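Local coordinates for L-arabinose ABC transporter, periplasmic L-arabinose-binding protein (Burkholderia thailandensis, PDB 4KZK), which probably binds L-arabinose in the periplasm for delivery to an ABC importer, and also binds beta-D-galactopyranose, at residues Glu78-Ala83 with Pro106-Lys111; Ala154-Ala159 with Lys194-Ala199; Gly170-Ala175 with Asn221-Lys226; Ser286-Pro291 with Lys329-Gln334. All coordinates share one frame; numbering follows the deposited sequence.

Contact 1: residues Glu78-Ala83 with Pro106-Lys111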
loop_
_atom_site.group_PDB
_atom_site.type_symbol
_atom_site.label_atom_id
_atom_site.label_comp_id
_atom_site.label_asym_id
_atom_site.label_seq_id
_atom_site.Cartn_x
_atom_site.Cartn_y
_atom_site.Cartn_z
ATOM N N GLU A 78 16.306 12.324 -5.228
ATOM C CA GLU A 78 16.944 12.866 -6.446
ATOM C C GLU A 78 15.943 12.898 -7.620
ATOM O O GLU A 78 15.819 13.894 -8.324
ATOM C CB GLU A 78 18.160 12.022 -6.852
ATOM N N LYS A 79 15.221 11.799 -7.811
ATOM C CA LYS A 79 14.272 11.669 -8.936
ATOM C C LYS A 79 12.966 12.449 -8.703
ATOM O O LYS A 79 12.305 12.874 -9.660
ATOM C CB LYS A 79 13.970 10.187 -9.185
ATOM C CG LYS A 79 15.201 9.395 -9.575
ATOM C CD LYS A 79 15.640 9.712 -10.973
ATOM C CE LYS A 79 16.303 8.488 -11.604
ATOM N NZ LYS A 79 16.547 8.729 -13.039
ATOM N N VAL A 80 12.575 12.647 -7.439
ATOM C CA VAL A 80 11.457 13.548 -7.133
ATOM C C VAL A 80 11.795 14.971 -7.584
ATOM O O VAL A 80 10.991 15.643 -8.224
ATOM C CB VAL A 80 11.087 13.563 -5.628
ATOM C CG1 VAL A 80 10.030 14.633 -5.348
ATOM C CG2 VAL A 80 10.589 12.189 -5.162
ATOM N N SER A 81 12.998 15.428 -7.242
ATOM C CA SER A 81 13.434 16.772 -7.609
ATOM C C SER A 81 13.417 16.955 -9.129
ATOM O O SER A 81 12.918 17.967 -9.634
ATOM C CB SER A 81 14.820 17.063 -6.995
ATOM O OG SER A 81 15.223 18.406 -7.199
ATOM N N THR A 82 13.930 15.967 -9.852
ATOM C CA THR A 82 13.950 16.078 -11.312
ATOM C C THR A 82 12.546 15.943 -11.880
ATOM O O THR A 82 12.234 16.565 -12.888
ATOM C CB THR A 82 14.934 15.094 -11.953
ATOM O OG1 THR A 82 14.559 13.748 -11.648
ATOM C CG2 THR A 82 16.351 15.370 -11.425
ATOM N N ALA A 83 11.672 15.196 -11.208
ATOM C CA ALA A 83 10.295 15.071 -11.700
ATOM C C ALA A 83 9.583 16.418 -11.630
ATOM O O ALA A 83 8.876 16.814 -12.553
ATOM C CB ALA A 83 9.532 14.040 -10.888
ATOM N N PRO A 106 8.720 19.136 2.978
ATOM C CA PRO A 106 9.008 20.568 2.894
ATOM C C PRO A 106 9.683 21.005 1.593
ATOM O O PRO A 106 9.302 22.029 1.012
ATOM C CB PRO A 106 9.920 20.807 4.108
ATOM C CG PRO A 106 9.442 19.814 5.112
ATOM C CD PRO A 106 9.023 18.586 4.313
ATOM N N GLY A 107 10.684 20.261 1.133
ATOM C CA GLY A 107 11.307 20.553 -0.149
ATOM C C GLY A 107 10.362 20.467 -1.332
ATOM O O GLY A 107 10.409 21.282 -2.252
ATOM N N ILE A 108 9.510 19.439 -1.333
ATOM C CA ILE A 108 8.517 19.270 -2.378
ATOM C C ILE A 108 7.566 20.473 -2.403
ATOM O O ILE A 108 7.262 21.028 -3.458
ATOM C CB ILE A 108 7.740 17.945 -2.203
ATOM C CG1 ILE A 108 8.689 16.751 -2.400
ATOM C CG2 ILE A 108 6.555 17.861 -3.152
ATOM C CD1 ILE A 108 8.126 15.419 -1.924
ATOM N N ALA A 109 7.116 20.879 -1.228
ATOM C CA ALA A 109 6.184 21.977 -1.109
ATOM C C ALA A 109 6.819 23.275 -1.592
ATOM O O ALA A 109 6.176 24.070 -2.303
ATOM C CB ALA A 109 5.722 22.103 0.331
ATOM N N ALA A 110 8.068 23.495 -1.209
ATOM C CA ALA A 110 8.754 24.725 -1.592
ATOM C C ALA A 110 8.939 24.806 -3.106
ATOM O O ALA A 110 8.723 25.861 -3.715
ATOM C CB ALA A 110 10.094 24.846 -0.881
ATOM N N LYS A 111 9.333 23.702 -3.730
ATOM C CA LYS A 111 9.532 23.706 -5.179
ATOM C C LYS A 111 8.219 23.872 -5.933
ATOM O O LYS A 111 8.149 24.612 -6.902
ATOM C CB LYS A 111 10.285 22.453 -5.651
ATOM C CG LYS A 111 10.424 22.366 -7.167
ATOM C CD LYS A 111 11.396 21.271 -7.597
ATOM C CE LYS A 111 12.830 21.760 -7.518
ATOM N NZ LYS A 111 13.811 20.732 -7.936
#
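Two successive beta-alpha-beta crossovers bring helices 77-89 and 105-114 side by side, and they meet where V80 and S81 face I108 and K111. Their backbones stay well apart, the closest pair of CA atoms being S81 and I108 at 7.6 Å, so side chains must bridge the gap. On the buried side, V80 CG1 lies 3.9 Å from I108 CG1 and 4.0 Å from I108 CD1. The two side chains cross at about a right angle, one methyl of V80 resting against the outer arm of the isoleucine. V80 presents that methyl because CG1 stands anti to the backbone N (chi1 173°).

Nearer the surface the contact is polar. The K111 chain runs extended as far as CD and then turns at chi3 (-82°), which carries NZ to the end of S81. There it gives S81 OG a weak hydrogen bond of 2.8 Å and S81 O another weak one of 3.4 Å. The stronger partner of this ammonium is D85, one turn further along helix 77-89, in a salt bridge. I108 also reaches L119 of strand 118-122, as expected of neighbouring helices covering one face of a parallel sheet in a type I periplasmic binding protein.

Contact 2: residues Ala154-Ala159 with Lys194-Ala199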
loop_
_atom_site.group_PDB
_atom_site.type_symbol
_atom_site.label_atom_id
_atom_site.label_comp_id
_atom_site.label_asym_id
_atom_site.label_seq_id
_atom_site.Cartn_x
_atom_site.Cartn_y
_atom_site.Cartn_z
ATOM N N ALA A 154 -9.321 -11.594 8.703
ATOM C CA ALA A 154 -9.320 -12.546 7.564
ATOM C C ALA A 154 -8.428 -13.733 7.899
ATOM O O ALA A 154 -8.798 -14.879 7.698
ATOM C CB ALA A 154 -8.829 -11.880 6.293
ATOM N N ILE A 155 -7.241 -13.452 8.416
ATOM C CA ILE A 155 -6.300 -14.487 8.757
ATOM C C ILE A 155 -6.881 -15.380 9.860
ATOM O O ILE A 155 -6.877 -16.611 9.738
ATOM C CB ILE A 155 -4.951 -13.876 9.219
ATOM C CG1 ILE A 155 -4.229 -13.218 8.031
ATOM C CG2 ILE A 155 -4.071 -14.950 9.836
ATOM C CD1 ILE A 155 -2.968 -12.456 8.394
ATOM N N ALA A 156 -7.406 -14.766 10.924
ATOM C CA ALA A 156 -7.983 -15.506 12.067
ATOM C C ALA A 156 -9.107 -16.433 11.617
ATOM O O ALA A 156 -9.213 -17.592 12.074
ATOM C CB ALA A 156 -8.497 -14.547 13.118
ATOM N N ALA A 157 -9.957 -15.931 10.730
ATOM C CA ALA A 157 -11.094 -16.724 10.236
ATOM C C ALA A 157 -10.655 -17.964 9.452
ATOM O O ALA A 157 -11.233 -19.044 9.573
ATOM C CB ALA A 157 -12.037 -15.873 9.407
ATOM N N GLU A 158 -9.610 -17.824 8.651
ATOM C CA GLU A 158 -9.136 -18.959 7.848
ATOM C C GLU A 158 -8.407 -19.953 8.747
ATOM O O GLU A 158 -8.524 -21.167 8.586
ATOM C CB GLU A 158 -8.260 -18.457 6.703
ATOM C CG GLU A 158 -7.641 -19.533 5.813
ATOM C CD GLU A 158 -8.638 -20.457 5.137
ATOM O OE1 GLU A 158 -9.854 -20.150 5.094
ATOM O OE2 GLU A 158 -8.186 -21.501 4.616
ATOM N N ALA A 159 -7.647 -19.438 9.705
ATOM C CA ALA A 159 -6.990 -20.312 10.672
ATOM C C ALA A 159 -8.030 -21.154 11.416
ATOM O O ALA A 159 -7.845 -22.352 11.593
ATOM C CB ALA A 159 -6.137 -19.522 11.652
ATOM N N LYS A 194 -4.300 -10.811 18.039
ATOM C CA LYS A 194 -4.290 -11.003 19.489
ATOM C C LYS A 194 -5.709 -11.105 20.044
ATOM O O LYS A 194 -5.961 -11.910 20.933
ATOM C CB LYS A 194 -3.515 -9.900 20.171
ATOM C CG LYS A 194 -2.019 -9.992 19.910
ATOM C CD LYS A 194 -1.224 -9.099 20.860
ATOM C CE LYS A 194 -1.630 -7.636 20.771
ATOM N NZ LYS A 194 -0.705 -6.765 21.527
ATOM N N ALA A 195 -6.629 -10.323 19.484
ATOM C CA ALA A 195 -8.057 -10.350 19.890
ATOM C C ALA A 195 -8.727 -11.680 19.564
ATOM O O ALA A 195 -9.770 -12.017 20.136
ATOM C CB ALA A 195 -8.812 -9.207 19.217
ATOM N N ALA A 196 -8.115 -12.432 18.648
ATOM C CA ALA A 196 -8.618 -13.719 18.197
ATOM C C ALA A 196 -7.875 -14.876 18.840
ATOM O O ALA A 196 -8.071 -16.031 18.465
ATOM C CB ALA A 196 -8.483 -13.804 16.678
ATOM N N GLY A 197 -7.000 -14.582 19.792
ATOM C CA GLY A 197 -6.348 -15.638 20.556
ATOM C C GLY A 197 -4.943 -16.012 20.141
ATOM O O GLY A 197 -4.351 -16.926 20.717
ATOM N N PHE A 198 -4.384 -15.295 19.167
ATOM C CA PHE A 198 -2.975 -15.469 18.834
ATOM C C PHE A 198 -2.160 -14.840 19.949
ATOM O O PHE A 198 -2.579 -13.842 20.539
ATOM C CB PHE A 198 -2.649 -14.840 17.470
ATOM C CG PHE A 198 -3.220 -15.606 16.305
ATOM C CD1 PHE A 198 -4.589 -15.558 16.024
ATOM C CD2 PHE A 198 -2.403 -16.372 15.502
ATOM C CE1 PHE A 198 -5.119 -16.280 14.965
ATOM C CE2 PHE A 198 -2.929 -17.076 14.420
ATOM C CZ PHE A 198 -4.285 -17.050 14.176
ATOM N N ALA A 199 -1.000 -15.425 20.226
ATOM C CA ALA A 199 -0.210 -15.075 21.402
ATOM C C ALA A 199 0.786 -13.959 21.109
ATOM O O ALA A 199 1.514 -13.994 20.099
ATOM C CB ALA A 199 0.518 -16.308 21.912
#
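On the helix that offers A156 and A159 to the contact, oxygen OE2 of E158 is gripped twice, by salt bridges to R161, the last residue of helix 144-161, and to R162 just after it. The contact itself is apolar. A156 CB meets A196 CB at 3.6 Å, methyl against methyl, where the CA atoms are 6.4 Å apart, with only a methyl on each side.

F198 supplies the rest through the far end of its ring. CZ lies 4.0 Å from A159 CB, which sits at the ring edge near its plane, while CE1 is 4.1 Å from A156 CA, approached obliquely. The ring can reach the helix because the chain reverses just before it: G197, with a phi of 100°, is the C-prime residue of a Schellman motif that closes helix 180-195. In that motif G197 N bonds to K194 O (3.1 Å) and F198 N to L193 O. With CG beside the backbone N (chi1 -71°), F198 then turns in toward helix 144-161.

I155 and F198 both touch L193 of helix 180-195 and, on the sheet, V234 of strand 233-236; A159 rests on I261 of strand 260-264.

Contact 3: residues Gly170-Ala175 with Asn221-Lys226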
loop_
_atom_site.group_PDB
_atom_site.type_symbol
_atom_site.label_atom_id
_atom_site.label_comp_id
_atom_site.label_asym_id
_atom_site.label_seq_id
_atom_site.Cartn_x
_atom_site.Cartn_y
_atom_site.Cartn_z
ATOM N N GLY A 170 2.851 -19.149 14.722
ATOM C CA GLY A 170 3.820 -18.079 14.518
ATOM C C GLY A 170 3.173 -16.932 13.763
ATOM O O GLY A 170 2.481 -17.168 12.788
ATOM N N VAL A 171 3.413 -15.703 14.226
ATOM C CA VAL A 171 2.851 -14.489 13.628
ATOM C C VAL A 171 4.003 -13.662 13.055
ATOM O O VAL A 171 4.765 -13.040 13.795
ATOM C CB VAL A 171 2.035 -13.692 14.667
ATOM C CG1 VAL A 171 1.460 -12.422 14.071
ATOM C CG2 VAL A 171 0.930 -14.574 15.209
ATOM N N LEU A 172 4.137 -13.712 11.732
ATOM C CA LEU A 172 5.217 -12.993 11.050
ATOM C C LEU A 172 4.761 -11.584 10.665
ATOM O O LEU A 172 3.976 -11.406 9.733
ATOM C CB LEU A 172 5.680 -13.756 9.808
ATOM C CG LEU A 172 6.931 -13.172 9.145
ATOM C CD1 LEU A 172 8.106 -13.250 10.109
ATOM C CD2 LEU A 172 7.229 -13.876 7.833
ATOM N N ARG A 173 5.282 -10.582 11.363
ATOM C CA ARG A 173 4.955 -9.191 11.087
ATOM C C ARG A 173 6.065 -8.546 10.265
ATOM O O ARG A 173 7.120 -8.178 10.795
ATOM C CB ARG A 173 4.759 -8.425 12.392
ATOM C CG ARG A 173 4.269 -7.002 12.205
ATOM C CD ARG A 173 4.190 -6.245 13.513
ATOM N NE ARG A 173 5.467 -5.695 13.939
ATOM C CZ ARG A 173 5.966 -4.507 13.594
ATOM N NH1 ARG A 173 7.129 -4.120 14.100
ATOM N NH2 ARG A 173 5.320 -3.696 12.766
ATOM N N LEU A 174 5.826 -8.405 8.969
ATOM C CA LEU A 174 6.779 -7.715 8.091
ATOM C C LEU A 174 6.676 -6.237 8.364
ATOM O O LEU A 174 5.619 -5.643 8.119
ATOM C CB LEU A 174 6.463 -7.967 6.621
ATOM C CG LEU A 174 6.638 -9.389 6.124
ATOM C CD1 LEU A 174 5.926 -9.523 4.769
ATOM C CD2 LEU A 174 8.096 -9.768 6.032
ATOM N N ALA A 175 7.756 -5.634 8.854
ATOM C CA ALA A 175 7.668 -4.291 9.410
ATOM C C ALA A 175 8.458 -3.262 8.622
ATOM O O ALA A 175 9.615 -3.486 8.237
ATOM C CB ALA A 175 8.159 -4.302 10.841
ATOM N N ASN A 221 13.148 -14.499 5.715
ATOM C CA ASN A 221 14.114 -15.580 5.825
ATOM C C ASN A 221 14.903 -15.488 7.125
ATOM O O ASN A 221 15.160 -16.513 7.760
ATOM C CB ASN A 221 15.042 -15.612 4.615
ATOM C CG ASN A 221 14.482 -16.459 3.493
ATOM O OD1 ASN A 221 13.855 -17.491 3.748
ATOM N ND2 ASN A 221 14.699 -16.037 2.253
ATOM N N ILE A 222 15.251 -14.270 7.528
ATOM C CA ILE A 222 15.934 -14.074 8.805
ATOM C C ILE A 222 15.055 -14.558 9.962
ATOM O O ILE A 222 15.527 -15.238 10.876
ATOM C CB ILE A 222 16.359 -12.602 9.019
ATOM C CG1 ILE A 222 17.501 -12.256 8.060
ATOM C CG2 ILE A 222 16.776 -12.354 10.473
ATOM C CD1 ILE A 222 17.895 -10.794 8.026
ATOM N N ALA A 223 13.773 -14.227 9.906
ATOM C CA ALA A 223 12.841 -14.606 10.961
ATOM C C ALA A 223 12.593 -16.113 11.004
ATOM O O ALA A 223 12.541 -16.710 12.086
ATOM C CB ALA A 223 11.519 -13.874 10.769
ATOM N N PHE A 224 12.389 -16.727 9.837
ATOM C CA PHE A 224 12.143 -18.176 9.803
ATOM C C PHE A 224 13.323 -18.940 10.370
ATOM O O PHE A 224 13.148 -19.916 11.104
ATOM C CB PHE A 224 11.861 -18.664 8.386
ATOM C CG PHE A 224 10.551 -18.194 7.818
ATOM C CD1 PHE A 224 9.383 -18.268 8.570
ATOM C CD2 PHE A 224 10.472 -17.701 6.510
ATOM C CE1 PHE A 224 8.174 -17.842 8.054
ATOM C CE2 PHE A 224 9.250 -17.275 5.989
ATOM C CZ PHE A 224 8.100 -17.352 6.767
ATOM N N THR A 225 14.531 -18.508 10.046
ATOM C CA THR A 225 15.720 -19.158 10.598
ATOM C C THR A 225 15.756 -19.145 12.128
ATOM O O THR A 225 16.148 -20.140 12.738
ATOM C CB THR A 225 17.005 -18.515 10.056
ATOM O OG1 THR A 225 16.999 -18.623 8.635
ATOM C CG2 THR A 225 18.258 -19.210 10.592
ATOM N N LYS A 226 15.368 -18.031 12.746
ATOM C CA LYS A 226 15.357 -17.948 14.215
ATOM C C LYS A 226 14.210 -18.675 14.889
ATOM O O LYS A 226 14.308 -18.994 16.067
ATOM C CB LYS A 226 15.307 -16.495 14.680
ATOM C CG LYS A 226 16.497 -15.696 14.219
ATOM C CD LYS A 226 16.643 -14.378 14.965
ATOM C CE LYS A 226 17.705 -13.528 14.285
ATOM N NZ LYS A 226 17.746 -12.122 14.778
#
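The apolar packing falls to L172, whose two methyls divide between A223 and F224. CD1 meets A223 CB at 3.5 Å, a tight methyl pair, and CD2 lies 3.7 Å from F224 CZ and 4.1 Å from F224 CE1. That second approach is oblique to the ring, and the two side chains cross at about a right angle. L172 has CG anti to the backbone N (chi1 -172°), which sends the fork out from the strand to the helix, where A223 and F224 are successive residues. Aromatic packing continues beyond the pair, since F224 also makes an edge-to-face contact with W233.

Within the helix, N221 O is gripped twice, by T225 N at 3.1 Å and by T225 OG1 at 2.9 Å, the two donors arriving from opposite faces of the carbonyl plane; OG1 lies 27° out of that plane.

On the other side of the strand from L172, R173 forms salt bridges with D205 and D177 and a hydrogen bond with T186. A175 CB lies on one face of its guanidinium, 3.1 Å above the plane and offset toward the rim.

Strand 170-175 runs between strands 233-236 and 203-207, and helix 213-226, which links those two strands in the chain, passes over it. A223 also touches V204 of the edge strand, while A249 of helix 240-252 flanks F224.

Contact 4: residues Ser286-Pro291 with Lys329-Gln334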
loop_
_atom_site.group_PDB
_atom_site.type_symbol
_atom_site.label_atom_id
_atom_site.label_comp_id
_atom_site.label_asym_id
_atom_site.label_seq_id
_atom_site.Cartn_x
_atom_site.Cartn_y
_atom_site.Cartn_z
ATOM N N SER A 286 -6.384 -10.803 0.156
ATOM C CA SER A 286 -5.891 -9.432 0.179
ATOM C C SER A 286 -7.017 -8.482 0.478
ATOM O O SER A 286 -8.163 -8.763 0.125
ATOM C CB SER A 286 -5.284 -9.096 -1.187
ATOM O OG SER A 286 -4.783 -7.783 -1.242
ATOM N N ILE A 287 -6.721 -7.345 1.101
ATOM C CA ILE A 287 -7.762 -6.325 1.257
ATOM C C ILE A 287 -7.750 -5.455 0.007
ATOM O O ILE A 287 -6.774 -4.709 -0.250
ATOM C CB ILE A 287 -7.586 -5.463 2.529
ATOM C CG1 ILE A 287 -7.433 -6.321 3.787
ATOM C CG2 ILE A 287 -8.742 -4.471 2.641
ATOM C CD1 ILE A 287 -8.578 -7.283 4.021
ATOM N N LEU A 288 -8.817 -5.582 -0.769
ATOM C CA LEU A 288 -8.990 -4.885 -2.016
ATOM C C LEU A 288 -9.236 -3.410 -1.730
ATOM O O LEU A 288 -10.201 -3.073 -1.036
ATOM C CB LEU A 288 -10.178 -5.464 -2.788
ATOM C CG LEU A 288 -10.534 -4.772 -4.096
ATOM C CD1 LEU A 288 -9.440 -4.935 -5.146
ATOM C CD2 LEU A 288 -11.864 -5.284 -4.655
ATOM N N LEU A 289 -8.349 -2.575 -2.242
ATOM C CA LEU A 289 -8.505 -1.124 -2.234
ATOM C C LEU A 289 -9.091 -0.609 -3.553
ATOM O O LEU A 289 -9.221 -1.339 -4.541
ATOM C CB LEU A 289 -7.144 -0.471 -1.985
ATOM C CG LEU A 289 -6.415 -0.893 -0.708
ATOM C CD1 LEU A 289 -5.093 -0.154 -0.644
ATOM C CD2 LEU A 289 -7.207 -0.690 0.577
ATOM N N ASN A 290 -9.406 0.684 -3.568
ATOM C CA ASN A 290 -10.081 1.296 -4.701
ATOM C C ASN A 290 -9.211 2.341 -5.421
ATOM O O ASN A 290 -9.217 3.524 -5.051
ATOM C CB ASN A 290 -11.409 1.916 -4.275
ATOM C CG ASN A 290 -12.254 2.308 -5.469
ATOM O OD1 ASN A 290 -11.748 2.378 -6.592
ATOM N ND2 ASN A 290 -13.529 2.590 -5.243
ATOM N N PRO A 291 -8.482 1.933 -6.481
ATOM C CA PRO A 291 -7.578 2.889 -7.111
ATOM C C PRO A 291 -8.299 3.938 -7.955
ATOM O O PRO A 291 -7.688 4.910 -8.415
ATOM C CB PRO A 291 -6.706 2.013 -8.006
ATOM C CG PRO A 291 -7.606 0.873 -8.388
ATOM C CD PRO A 291 -8.370 0.598 -7.116
ATOM N N LYS A 329 -12.903 -11.929 -8.510
ATOM C CA LYS A 329 -13.397 -11.420 -9.798
ATOM C C LYS A 329 -14.672 -10.591 -9.633
ATOM O O LYS A 329 -14.808 -9.510 -10.209
ATOM C CB LYS A 329 -13.607 -12.567 -10.775
ATOM C CG LYS A 329 -12.311 -13.275 -11.094
ATOM C CD LYS A 329 -12.471 -14.241 -12.260
ATOM C CE LYS A 329 -11.106 -14.815 -12.638
ATOM N NZ LYS A 329 -10.392 -15.497 -11.510
ATOM N N THR A 330 -15.599 -11.111 -8.846
ATOM C CA THR A 330 -16.832 -10.410 -8.559
ATOM C C THR A 330 -16.617 -9.112 -7.811
ATOM O O THR A 330 -17.210 -8.092 -8.143
ATOM C CB THR A 330 -17.773 -11.350 -7.789
ATOM O OG1 THR A 330 -18.204 -12.372 -8.695
ATOM C CG2 THR A 330 -18.990 -10.635 -7.278
ATOM N N ALA A 331 -15.790 -9.165 -6.777
ATOM C CA ALA A 331 -15.534 -7.980 -5.940
ATOM C C ALA A 331 -14.920 -6.853 -6.748
ATOM O O ALA A 331 -15.315 -5.685 -6.615
ATOM C CB ALA A 331 -14.635 -8.302 -4.766
ATOM N N ARG A 332 -13.940 -7.199 -7.575
ATOM C CA ARG A 332 -13.300 -6.214 -8.399
ATOM C C ARG A 332 -14.274 -5.653 -9.424
ATOM O O ARG A 332 -14.342 -4.441 -9.591
ATOM C CB ARG A 332 -12.047 -6.801 -9.050
ATOM C CG ARG A 332 -10.894 -6.967 -8.060
ATOM C CD ARG A 332 -9.666 -7.641 -8.676
ATOM N NE ARG A 332 -9.290 -6.950 -9.896
ATOM C CZ ARG A 332 -8.486 -5.892 -9.956
ATOM N NH1 ARG A 332 -7.849 -5.443 -8.871
ATOM N NH2 ARG A 332 -8.289 -5.289 -11.114
ATOM N N ALA A 333 -15.081 -6.507 -10.075
ATOM C CA ALA A 333 -16.057 -6.033 -11.076
ATOM C C ALA A 333 -17.114 -5.111 -10.467
ATOM O O ALA A 333 -17.581 -4.168 -11.106
ATOM C CB ALA A 333 -16.710 -7.211 -11.781
ATOM N N GLN A 334 -17.507 -5.378 -9.222
ATOM C CA GLN A 334 -18.518 -4.537 -8.581
ATOM C C GLN A 334 -17.979 -3.158 -8.205
ATOM O O GLN A 334 -18.769 -2.268 -7.936
ATOM C CB GLN A 334 -19.130 -5.271 -7.384
ATOM C CG GLN A 334 -20.042 -6.407 -7.868
ATOM C CD GLN A 334 -20.632 -7.298 -6.780
ATOM O OE1 GLN A 334 -20.474 -7.054 -5.590
ATOM N NE2 GLN A 334 -21.320 -8.346 -7.207
#
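The guanidinium of R332 is the flat group at this contact, and L288 comes to it obliquely, with CD1 4.1 Å from NH1. Its NH1 is held by a hydrogen bond to G267 O. L288 packs more closely on the aliphatic base of the arginine, CD1 being 3.8 Å and CD2 3.9 Å from R332 CG, so the leucine fork straddles that methylene. The arginine chain is bent at chi3 (52°), which brings NH1 round to L288 CD1, and the two side chains cross at about a right angle. CD2 also reaches A331, at 4.1 Å from its CB and 4.0 Å from its O. L288 arrives there with CG anti to the backbone N (chi1 177°), standing out from the strand toward the helix.

Strand 283-288 pairs antiparallel with strand 315-324, from which the chain goes on to helix 328-334; I323 of that strand touches both L288 and A331. After L288 the chain passes into helix 291-308, consistent with one of the interdomain crossings of type I periplasmic binding proteins, and N290 is the N-cap of that helix, its OD1 accepting a weak hydrogen bond from R292 N. Next to L288, L289 touches the bound galactose.

Contact 3 is the one in which every touching residue is buried; the other three mix buried and partly exposed residues. Contacts 2 and 3 adjoin, their centres about 17 Å apart, with F198 CD2 3.8 Å from V171 CG2, and their segments alternate along the chain. Contact 1 lies across the chain's centre from contact 2, with centres about 42 Å apart. Contacts 3 and 4 both pack a helix on a strand of the same sheet through a single forked leucine, whereas contact 1 joins two helices and contact 2 a helix and a helix end. Polar bonds between the segments occur in contact 1 alone. Contact 4 alone contains a ligand-pocket residue.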